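Local coordinates for alpha-L-arabinofuranosidase B (Aspergillus kawachii, PDB 6SXT), which hydrolyses terminal non-reducing alpha-L-arabinofuranosyl residues from arabinoxylan, arabinan and arabinogalactan side chains, joining a catalytic domain to an arabinose-binding domain, at residues Ile348-Thr353 with Phe388-Thr393; Val355-Val360 with Phe445-Asn450; Tyr453-Gly458 with Thr462-Thr467. All coordinates share one frame; numbering follows the deposited sequence.

Contact 1: Ile348-Thr353 with Phe388-Thr393; sequences IAHTDT and FESVDT
Practically the whole contact hangs on one imidazole: His350 reaches across from the strand end at Ile348-Thr353 and meets the carboxylate of Asp392 head-on, although the two backbones stay well apart, with 8.9 Å between the CA atoms of His350 and Ser390. The bond runs from His350 NE2 to Asp392 OD1 at 2.7 Å and is close to straight, 168° at the hydrogen. It enters the syn lone pair of OD1 and lies in the ring plane, and ring and carboxylate are themselves nearly coplanar, 17° apart. Both side chains leave their backbones with CG tucked between N and the carbonyl carbon (chi1 70° for His350), which aims them at each other from opposite directions.

The other ring nitrogen is used too. His350 ND1 gives its hydrogen to the backbone O of Asp352 at 2.7 Å, on a lone pair in the carbonyl plane, so the imidazole is tied at both nitrogens. Within the other segment, Thr393 OG1 donates to Asp392 OD2 at 2.8 Å from above the carboxylate plane, while Ser390 OG accepts from Thr393 N at 3.0 Å in an ST motif that shapes the turn after strand 386-390. Leu407 touches both His350 and Ser390, and Glu371 of helix 366-371 packs against His350 and Asp392.

Within the beta-trefoil arabinose-binding domain, this ties the end of strand 346-351 to the turn after strand 386-390. With both ring nitrogens donating and a carboxylate in plane, the imidazole is probably protonated, giving the bond ionic character.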
loop_
_atom_site.group_PDB
_atom_site.type_symbol
_atom_site.label_atom_id
_atom_site.label_comp_id
_atom_site.label_asym_id
_atom_site.label_seq_id
_atom_site.Cartn_x
_atom_site.Cartn_y
_atom_site.Cartn_z
ATOM N N ILE A 348 -22.177 0.212 19.163
ATOM C CA ILE A 348 -20.920 0.965 19.258
ATOM C C ILE A 348 -21.248 2.310 19.912
ATOM O O ILE A 348 -22.067 3.089 19.381
ATOM C CB ILE A 348 -20.249 1.177 17.875
ATOM C CG1 ILE A 348 -19.994 -0.188 17.222
ATOM C CG2 ILE A 348 -18.990 2.011 18.051
ATOM C CD1 ILE A 348 -19.200 -0.117 15.927
ATOM N N ALA A 349 -20.575 2.537 21.007
ATOM C CA ALA A 349 -20.780 3.778 21.772
ATOM C C ALA A 349 -19.427 4.295 22.215
ATOM O O ALA A 349 -18.348 3.850 21.717
ATOM C CB ALA A 349 -21.697 3.483 22.945
ATOM N N HIS A 350 -19.385 5.244 23.150
ATOM C CA HIS A 350 -18.093 5.663 23.672
ATOM C C HIS A 350 -18.315 6.177 25.108
ATOM O O HIS A 350 -19.453 6.614 25.408
ATOM C CB HIS A 350 -17.410 6.699 22.777
ATOM C CG HIS A 350 -18.094 8.023 22.798
ATOM N ND1 HIS A 350 -17.627 9.038 23.633
ATOM C CD2 HIS A 350 -19.155 8.501 22.115
ATOM C CE1 HIS A 350 -18.414 10.089 23.447
ATOM N NE2 HIS A 350 -19.371 9.793 22.541
ATOM N N THR A 351 -17.257 6.086 25.866
ATOM C CA THR A 351 -17.147 6.705 27.229
ATOM C C THR A 351 -15.947 7.630 27.152
ATOM O O THR A 351 -14.797 7.131 27.123
ATOM C CB THR A 351 -16.987 5.661 28.320
ATOM O OG1 THR A 351 -18.035 4.709 28.152
ATOM C CG2 THR A 351 -17.070 6.324 29.686
ATOM N N ASP A 352 -16.191 8.918 26.988
ATOM C CA ASP A 352 -15.148 9.910 26.655
ATOM C C ASP A 352 -14.369 9.388 25.423
ATOM O O ASP A 352 -15.038 9.120 24.427
ATOM C CB ASP A 352 -14.310 10.207 27.895
ATOM C CG ASP A 352 -15.206 10.935 28.913
ATOM O OD1 ASP A 352 -16.048 11.726 28.472
ATOM O OD2 ASP A 352 -15.029 10.645 30.083
ATOM N N THR A 353 -13.056 9.265 25.489
ATOM C CA THR A 353 -12.294 8.894 24.248
ATOM C C THR A 353 -12.371 7.400 23.981
ATOM O O THR A 353 -11.957 7.033 22.819
ATOM C CB THR A 353 -10.826 9.287 24.318
ATOM O OG1 THR A 353 -10.173 8.568 25.346
ATOM C CG2 THR A 353 -10.663 10.776 24.531
ATOM N N PHE A 388 -16.757 8.861 10.965
ATOM C CA PHE A 388 -17.887 8.724 11.908
ATOM C C PHE A 388 -17.722 9.754 13.021
ATOM O O PHE A 388 -16.766 9.695 13.768
ATOM C CB PHE A 388 -17.936 7.302 12.436
ATOM C CG PHE A 388 -18.247 6.322 11.331
ATOM C CD1 PHE A 388 -19.549 6.004 11.030
ATOM C CD2 PHE A 388 -17.244 5.827 10.524
ATOM C CE1 PHE A 388 -19.861 5.174 9.967
ATOM C CE2 PHE A 388 -17.559 4.979 9.469
ATOM C CZ PHE A 388 -18.855 4.656 9.200
ATOM N N GLU A 389 -18.571 10.767 12.975
ATOM C CA GLU A 389 -18.515 11.931 13.893
ATOM C C GLU A 389 -19.485 11.679 15.056
ATOM O O GLU A 389 -20.602 11.266 14.847
ATOM C CB GLU A 389 -18.932 13.187 13.139
ATOM C CG GLU A 389 -18.774 14.444 13.983
ATOM C CD GLU A 389 -19.296 15.657 13.277
ATOM O OE1 GLU A 389 -19.944 15.474 12.240
ATOM O OE2 GLU A 389 -18.910 16.745 13.646
ATOM N N SER A 390 -19.016 11.906 16.272
ATOM C CA SER A 390 -19.822 11.790 17.510
ATOM C C SER A 390 -20.996 12.778 17.468
ATOM O O SER A 390 -20.832 13.943 17.053
ATOM C CB SER A 390 -18.956 12.008 18.701
ATOM O OG SER A 390 -19.772 12.080 19.888
ATOM N N VAL A 391 -22.171 12.285 17.866
ATOM C CA VAL A 391 -23.362 13.154 18.003
ATOM C C VAL A 391 -23.193 14.042 19.265
ATOM O O VAL A 391 -23.465 15.222 19.156
ATOM C CB VAL A 391 -24.646 12.325 18.009
ATOM C CG1 VAL A 391 -25.834 13.083 18.638
ATOM C CG2 VAL A 391 -24.958 11.922 16.577
ATOM N N ASP A 392 -22.734 13.484 20.362
ATOM C CA ASP A 392 -22.619 14.278 21.633
ATOM C C ASP A 392 -21.404 15.189 21.561
ATOM O O ASP A 392 -21.426 16.243 22.224
ATOM C CB ASP A 392 -22.470 13.392 22.848
ATOM C CG ASP A 392 -21.307 12.427 22.738
ATOM O OD1 ASP A 392 -21.507 11.395 22.018
ATOM O OD2 ASP A 392 -20.279 12.643 23.427
ATOM N N THR A 393 -20.391 14.847 20.738
ATOM C CA THR A 393 -19.119 15.604 20.637
ATOM C C THR A 393 -18.825 15.953 19.177
ATOM O O THR A 393 -17.976 15.331 18.543
ATOM C CB THR A 393 -17.979 14.887 21.349
ATOM O OG1 THR A 393 -18.321 14.447 22.657
ATOM C CG2 THR A 393 -16.760 15.745 21.448
#

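Contact 2: Val355-Val360 with Phe445-Asn450; sequences VNTQVV and FRHYEN
Thr357 has OG1 held between its backbone N and carbonyl carbon (chi1 71°), which leaves CG2 beside the N and turned to His447; in Asn450 CG is anti to the carbonyl carbon (chi1 -58°), bringing the amide across the threonine side chain at about a right angle. The methyl CG2 of Thr357 rests on His447 CB at 3.8 Å, these two side chains also crossing at about a right angle. The hydroxyl and amide are joined through water 1, which lies 2.7 Å from Thr357 OG1 and donates to Asn450 OD1 at 2.7 Å. The backbones are also tied directly: Thr357 N donates to Asn450 O at 2.9 Å. That same oxygen lies 3.2 Å from Asn356 CB.

In the beta-trefoil arabinose-binding domain, this sets strand 354-359 against the turn of the hairpin formed by strands 444-448 and 451-455, with Glu449 and Asn450 at the bend, both at positive phi. His447 and Glu449 are substrate-binding residues. His447 NE2 bonds to Thr340 OG1, while ND1 bonds to a diethylene glycol molecule, probably from the crystallisation liquor, that also takes hydrogen bonds from the backbone N of Glu449 and Asn450.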
loop_
_atom_site.group_PDB
_atom_site.type_symbol
_atom_site.label_atom_id
_atom_site.label_comp_id
_atom_site.label_asym_id
_atom_site.label_seq_id
_atom_site.Cartn_x
_atom_site.Cartn_y
_atom_site.Cartn_z
ATOM N N VAL A 355 -13.829 4.181 22.654
ATOM C CA VAL A 355 -14.936 3.598 21.876
ATOM C C VAL A 355 -15.175 2.166 22.346
ATOM O O VAL A 355 -14.214 1.357 22.503
ATOM C CB VAL A 355 -14.600 3.681 20.362
ATOM C CG1 VAL A 355 -15.734 3.120 19.559
ATOM C CG2 VAL A 355 -14.252 5.097 19.962
ATOM N N ASN A 356 -16.425 1.838 22.625
ATOM C CA ASN A 356 -16.798 0.571 23.282
ATOM C C ASN A 356 -18.114 0.070 22.737
ATOM O O ASN A 356 -18.720 0.696 21.859
ATOM C CB ASN A 356 -16.751 0.707 24.823
ATOM C CG ASN A 356 -17.545 1.881 25.385
ATOM O OD1 ASN A 356 -17.109 2.406 26.442
ATOM N ND2 ASN A 356 -18.646 2.221 24.767
ATOM N N THR A 357 -18.585 -1.072 23.266
ATOM C CA THR A 357 -19.956 -1.483 23.011
ATOM C C THR A 357 -20.691 -1.473 24.364
ATOM O O THR A 357 -20.065 -1.821 25.366
ATOM C CB THR A 357 -20.079 -2.823 22.294
ATOM O OG1 THR A 357 -19.712 -3.845 23.215
ATOM C CG2 THR A 357 -19.198 -2.882 21.047
ATOM N N GLN A 358 -21.940 -1.099 24.265
ATOM C CA GLN A 358 -22.868 -1.043 25.412
ATOM C C GLN A 358 -24.248 -1.452 24.937
ATOM O O GLN A 358 -24.680 -1.171 23.803
ATOM C CB GLN A 358 -22.840 0.384 25.965
ATOM C CG GLN A 358 -21.502 0.782 26.531
ATOM C CD GLN A 358 -21.544 2.143 27.204
ATOM O OE1 GLN A 358 -22.299 2.342 28.168
ATOM N NE2 GLN A 358 -20.743 3.082 26.732
ATOM N N VAL A 359 -25.015 -2.033 25.857
ATOM C CA VAL A 359 -26.451 -2.260 25.672
ATOM C C VAL A 359 -27.084 -0.877 25.596
ATOM O O VAL A 359 -26.866 -0.041 26.502
ATOM C CB VAL A 359 -27.068 -3.098 26.818
ATOM C CG1 VAL A 359 -28.572 -3.211 26.650
ATOM C CG2 VAL A 359 -26.407 -4.462 26.958
ATOM N N VAL A 360 -27.829 -0.654 24.550
ATOM C CA VAL A 360 -28.572 0.596 24.339
ATOM C C VAL A 360 -29.980 0.206 23.913
ATOM O O VAL A 360 -30.151 -0.613 22.987
ATOM C CB VAL A 360 -27.915 1.580 23.365
ATOM C CG1 VAL A 360 -28.647 2.912 23.379
ATOM C CG2 VAL A 360 -26.437 1.770 23.665
ATOM N N PHE A 445 -12.919 -2.300 12.079
ATOM C CA PHE A 445 -13.676 -2.144 13.364
ATOM C C PHE A 445 -13.910 -3.541 13.936
ATOM O O PHE A 445 -14.492 -4.392 13.228
ATOM C CB PHE A 445 -15.047 -1.502 13.210
ATOM C CG PHE A 445 -15.136 0.007 13.204
ATOM C CD1 PHE A 445 -14.245 0.832 12.544
ATOM C CD2 PHE A 445 -16.177 0.610 13.901
ATOM C CE1 PHE A 445 -14.414 2.204 12.512
ATOM C CE2 PHE A 445 -16.342 1.977 13.887
ATOM C CZ PHE A 445 -15.451 2.772 13.222
ATOM N N ARG A 446 -13.509 -3.790 15.175
ATOM C CA ARG A 446 -13.656 -5.122 15.791
ATOM C C ARG A 446 -13.865 -4.929 17.295
ATOM O O ARG A 446 -13.006 -4.280 17.922
ATOM C CB ARG A 446 -12.419 -5.996 15.523
ATOM C CG ARG A 446 -12.570 -7.458 15.966
ATOM C CD ARG A 446 -11.974 -7.756 17.361
ATOM N NE ARG A 446 -12.415 -9.102 17.686
ATOM C CZ ARG A 446 -11.786 -10.212 17.294
ATOM N NH1 ARG A 446 -10.558 -10.156 16.821
ATOM N NH2 ARG A 446 -12.392 -11.379 17.466
ATOM N N HIS A 447 -14.951 -5.492 17.829
ATOM C CA HIS A 447 -15.171 -5.463 19.303
ATOM C C HIS A 447 -14.459 -6.671 19.935
ATOM O O HIS A 447 -14.480 -7.808 19.403
ATOM C CB HIS A 447 -16.637 -5.286 19.699
ATOM C CG HIS A 447 -17.499 -6.429 19.348
ATOM N ND1 HIS A 447 -17.615 -7.496 20.217
ATOM C CD2 HIS A 447 -18.202 -6.744 18.231
ATOM C CE1 HIS A 447 -18.410 -8.386 19.672
ATOM N NE2 HIS A 447 -18.757 -7.973 18.449
ATOM N N TYR A 448 -13.793 -6.403 21.046
ATOM C CA TYR A 448 -13.032 -7.404 21.813
ATOM C C TYR A 448 -13.115 -6.988 23.295
ATOM O O TYR A 448 -12.634 -5.912 23.660
ATOM C CB TYR A 448 -11.589 -7.507 21.316
ATOM C CG TYR A 448 -10.800 -8.612 21.964
ATOM C CD1 TYR A 448 -10.823 -9.892 21.454
ATOM C CD2 TYR A 448 -10.042 -8.350 23.086
ATOM C CE1 TYR A 448 -10.077 -10.904 22.046
ATOM C CE2 TYR A 448 -9.297 -9.351 23.689
ATOM C CZ TYR A 448 -9.328 -10.627 23.164
ATOM O OH TYR A 448 -8.599 -11.620 23.752
ATOM N N GLU A 449 -13.731 -7.871 24.079
ATOM C CA GLU A 449 -14.084 -7.595 25.510
ATOM C C GLU A 449 -14.859 -6.268 25.563
ATOM O O GLU A 449 -14.587 -5.441 26.446
ATOM C CB GLU A 449 -12.824 -7.644 26.366
ATOM C CG GLU A 449 -12.232 -9.049 26.405
ATOM C CD GLU A 449 -11.066 -9.273 27.349
ATOM O OE1 GLU A 449 -10.523 -8.316 27.867
ATOM O OE2 GLU A 449 -10.719 -10.426 27.560
ATOM N N ASN A 450 -15.766 -6.051 24.613
ATOM C CA ASN A 450 -16.647 -4.875 24.565
ATOM C C ASN A 450 -15.902 -3.561 24.379
ATOM O O ASN A 450 -16.484 -2.513 24.662
ATOM C CB ASN A 450 -17.532 -4.859 25.829
ATOM C CG ASN A 450 -18.354 -6.122 25.938
ATOM O OD1 ASN A 450 -18.739 -6.717 24.940
ATOM N ND2 ASN A 450 -18.736 -6.490 27.160
HETATM O O HOH W 1 -19.485 -6.428 22.383
#

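Contact 3: Tyr453-Gly458 with Thr462-Thr467; sequences YAASNG and TFDSKT
The chain at Tyr453-Gly458 leaves its strand and is met by the loop Thr462-Thr467, which runs roughly the same way, the 453-458 and 463-466 directions 36° apart, and comes nearest at Gly458 and Asp464, CA to CA 4.9 Å. At one end Tyr453 and Phe463 form an offset stack, planes 8° apart and centroids separated by 4.0 Å. Tyr453 CD1 sits over the centre of the Phe463 ring, whereas Phe463 CD2 lies toward the rim of the tyrosine. CG of Phe463 sits between its backbone N and carbonyl carbon (chi1 47°), which lays the ring against the Tyr453 face, and Phe463 CB makes a CH-pi contact with that ring. Ala455 CB and Ala454 O lie at the Phe463 ring edge.

Asp464 holds the middle of the contact. Its OD1 takes the N-H of Ser456 at 3.1 Å from above the carboxylate plane and also forms a salt bridge to Arg443; OD2 accepts from the backbone N of Gln461. Asp464 O receives a weak bond from Gly458 N at 2.8 Å. Further along, Lys466 CG lies 3.5 Å from Gly458 N, and its NZ reaches Asp42 of the catalytic region in a salt bridge.

A buried carboxylate held by two backbone N-H groups and an arginine is probably ionised, and it ties loop Thr462-Thr467 to the chain just after strand 451-455.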
loop_
_atom_site.group_PDB
_atom_site.type_symbol
_atom_site.label_atom_id
_atom_site.label_comp_id
_atom_site.label_asym_id
_atom_site.label_seq_id
_atom_site.Cartn_x
_atom_site.Cartn_y
_atom_site.Cartn_z
ATOM N N TYR A 453 -11.512 -1.900 18.482
ATOM C CA TYR A 453 -10.146 -1.869 17.944
ATOM C C TYR A 453 -10.217 -1.860 16.408
ATOM O O TYR A 453 -11.265 -2.145 15.865
ATOM C CB TYR A 453 -9.345 -3.083 18.415
ATOM C CG TYR A 453 -9.218 -3.185 19.921
ATOM C CD1 TYR A 453 -8.209 -2.524 20.568
ATOM C CD2 TYR A 453 -10.149 -3.905 20.660
ATOM C CE1 TYR A 453 -8.107 -2.565 21.951
ATOM C CE2 TYR A 453 -10.071 -3.918 22.060
ATOM C CZ TYR A 453 -9.038 -3.268 22.694
ATOM O OH TYR A 453 -8.933 -3.322 24.074
ATOM N N ALA A 454 -9.093 -1.495 15.812
ATOM C CA ALA A 454 -8.846 -1.776 14.378
ATOM C C ALA A 454 -8.025 -3.070 14.362
ATOM O O ALA A 454 -6.826 -3.030 14.602
ATOM C CB ALA A 454 -8.145 -0.602 13.749
ATOM N N ALA A 455 -8.721 -4.181 14.242
ATOM C CA ALA A 455 -8.130 -5.530 14.419
ATOM C C ALA A 455 -7.959 -6.205 13.053
ATOM O O ALA A 455 -8.830 -6.056 12.171
ATOM C CB ALA A 455 -9.015 -6.399 15.268
ATOM N N SER A 456 -6.908 -7.007 12.983
ATOM C CA SER A 456 -6.685 -7.937 11.861
ATOM C C SER A 456 -7.207 -9.322 12.228
ATOM O O SER A 456 -7.345 -9.670 13.403
ATOM C CB SER A 456 -5.262 -7.904 11.420
ATOM O OG SER A 456 -4.371 -8.307 12.463
ATOM N N ASN A 457 -7.431 -10.142 11.198
ATOM C CA ASN A 457 -7.911 -11.530 11.304
ATOM C C ASN A 457 -6.694 -12.394 11.612
ATOM O O ASN A 457 -6.064 -12.907 10.678
ATOM C CB ASN A 457 -8.674 -11.916 10.044
ATOM C CG ASN A 457 -9.410 -13.243 10.064
ATOM O OD1 ASN A 457 -9.957 -13.685 9.026
ATOM N ND2 ASN A 457 -9.515 -13.815 11.231
ATOM N N GLY A 458 -6.342 -12.528 12.889
ATOM C CA GLY A 458 -5.028 -13.000 13.307
ATOM C C GLY A 458 -4.013 -11.895 13.296
ATOM O O GLY A 458 -4.092 -10.991 12.460
ATOM N N THR A 462 -3.568 -8.973 21.060
ATOM C CA THR A 462 -4.562 -9.917 21.615
ATOM C C THR A 462 -5.914 -9.731 20.916
ATOM O O THR A 462 -6.585 -10.733 20.679
ATOM C CB THR A 462 -4.679 -9.759 23.136
ATOM O OG1 THR A 462 -5.013 -8.385 23.342
ATOM C CG2 THR A 462 -3.399 -10.175 23.823
ATOM N N PHE A 463 -6.269 -8.504 20.529
ATOM C CA PHE A 463 -7.587 -8.203 19.930
ATOM C C PHE A 463 -7.599 -8.536 18.416
ATOM O O PHE A 463 -8.628 -8.327 17.797
ATOM C CB PHE A 463 -7.956 -6.738 20.130
ATOM C CG PHE A 463 -6.884 -5.738 19.811
ATOM C CD1 PHE A 463 -6.637 -5.331 18.498
ATOM C CD2 PHE A 463 -6.094 -5.185 20.816
ATOM C CE1 PHE A 463 -5.675 -4.378 18.241
ATOM C CE2 PHE A 463 -5.097 -4.263 20.542
ATOM C CZ PHE A 463 -4.896 -3.827 19.252
ATOM N N ASP A 464 -6.514 -9.096 17.903
ATOM C CA ASP A 464 -6.486 -9.674 16.538
ATOM C C ASP A 464 -6.871 -11.139 16.587
ATOM O O ASP A 464 -6.700 -11.853 15.575
ATOM C CB ASP A 464 -5.106 -9.557 15.896
ATOM C CG ASP A 464 -4.534 -8.163 15.727
ATOM O OD1 ASP A 464 -5.321 -7.212 15.598
ATOM O OD2 ASP A 464 -3.281 -8.041 15.759
ATOM N N SER A 465 -7.468 -11.624 17.684
ATOM C CA SER A 465 -7.899 -13.041 17.746
ATOM C C SER A 465 -8.727 -13.462 16.538
ATOM O O SER A 465 -9.730 -12.825 16.146
ATOM C CB SER A 465 -8.645 -13.327 19.039
ATOM O OG SER A 465 -9.079 -14.660 19.034
ATOM N N LYS A 466 -8.417 -14.635 15.966
ATOM C CA LYS A 466 -9.263 -15.193 14.909
ATOM C C LYS A 466 -10.604 -15.665 15.431
ATOM O O LYS A 466 -11.549 -15.745 14.662
ATOM C CB LYS A 466 -8.532 -16.351 14.223
ATOM C CG LYS A 466 -7.304 -15.897 13.458
ATOM C CD LYS A 466 -6.902 -16.976 12.471
ATOM C CE LYS A 466 -6.214 -16.427 11.257
ATOM N NZ LYS A 466 -6.034 -17.489 10.269
ATOM N N THR A 467 -10.676 -15.991 16.716
ATOM C CA THR A 467 -11.949 -16.454 17.306
ATOM C C THR A 467 -13.008 -15.373 17.170
ATOM O O THR A 467 -12.741 -14.262 17.636
ATOM C CB THR A 467 -11.743 -16.837 18.768
ATOM O OG1 THR A 467 -10.749 -17.845 18.745
ATOM C CG2 THR A 467 -12.996 -17.381 19.409
HETATM O O HOH W 2 -11.069 -15.919 11.917
#

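All three contacts belong to the beta-trefoil arabinose-binding domain. Contacts 1 and 2, centres 12 Å apart, share the hairpin of strands 346-351 and 354-359, where Ala349 N lies 2.7 Å from Asn356 O. Contacts 2 and 3, centres 14 Å apart, share the hairpin of strands 444-448 and 451-455: Arg446 O faces Tyr453 N at 2.9 Å, and Arg446 NH1 lies 2.8 Å from Phe463 O. Contacts 1 and 3 do not touch, nearest atoms about 8 Å apart. Contact 2 holds the substrate-binding His447 and Glu449. Side chain to side chain, substrate-binding Leu452 is about 3 Å from Thr357 of contact 2 but about 8 Å from His350 of contact 1, and Phe463 of contact 3 is about 4 Å from substrate-binding Phe403.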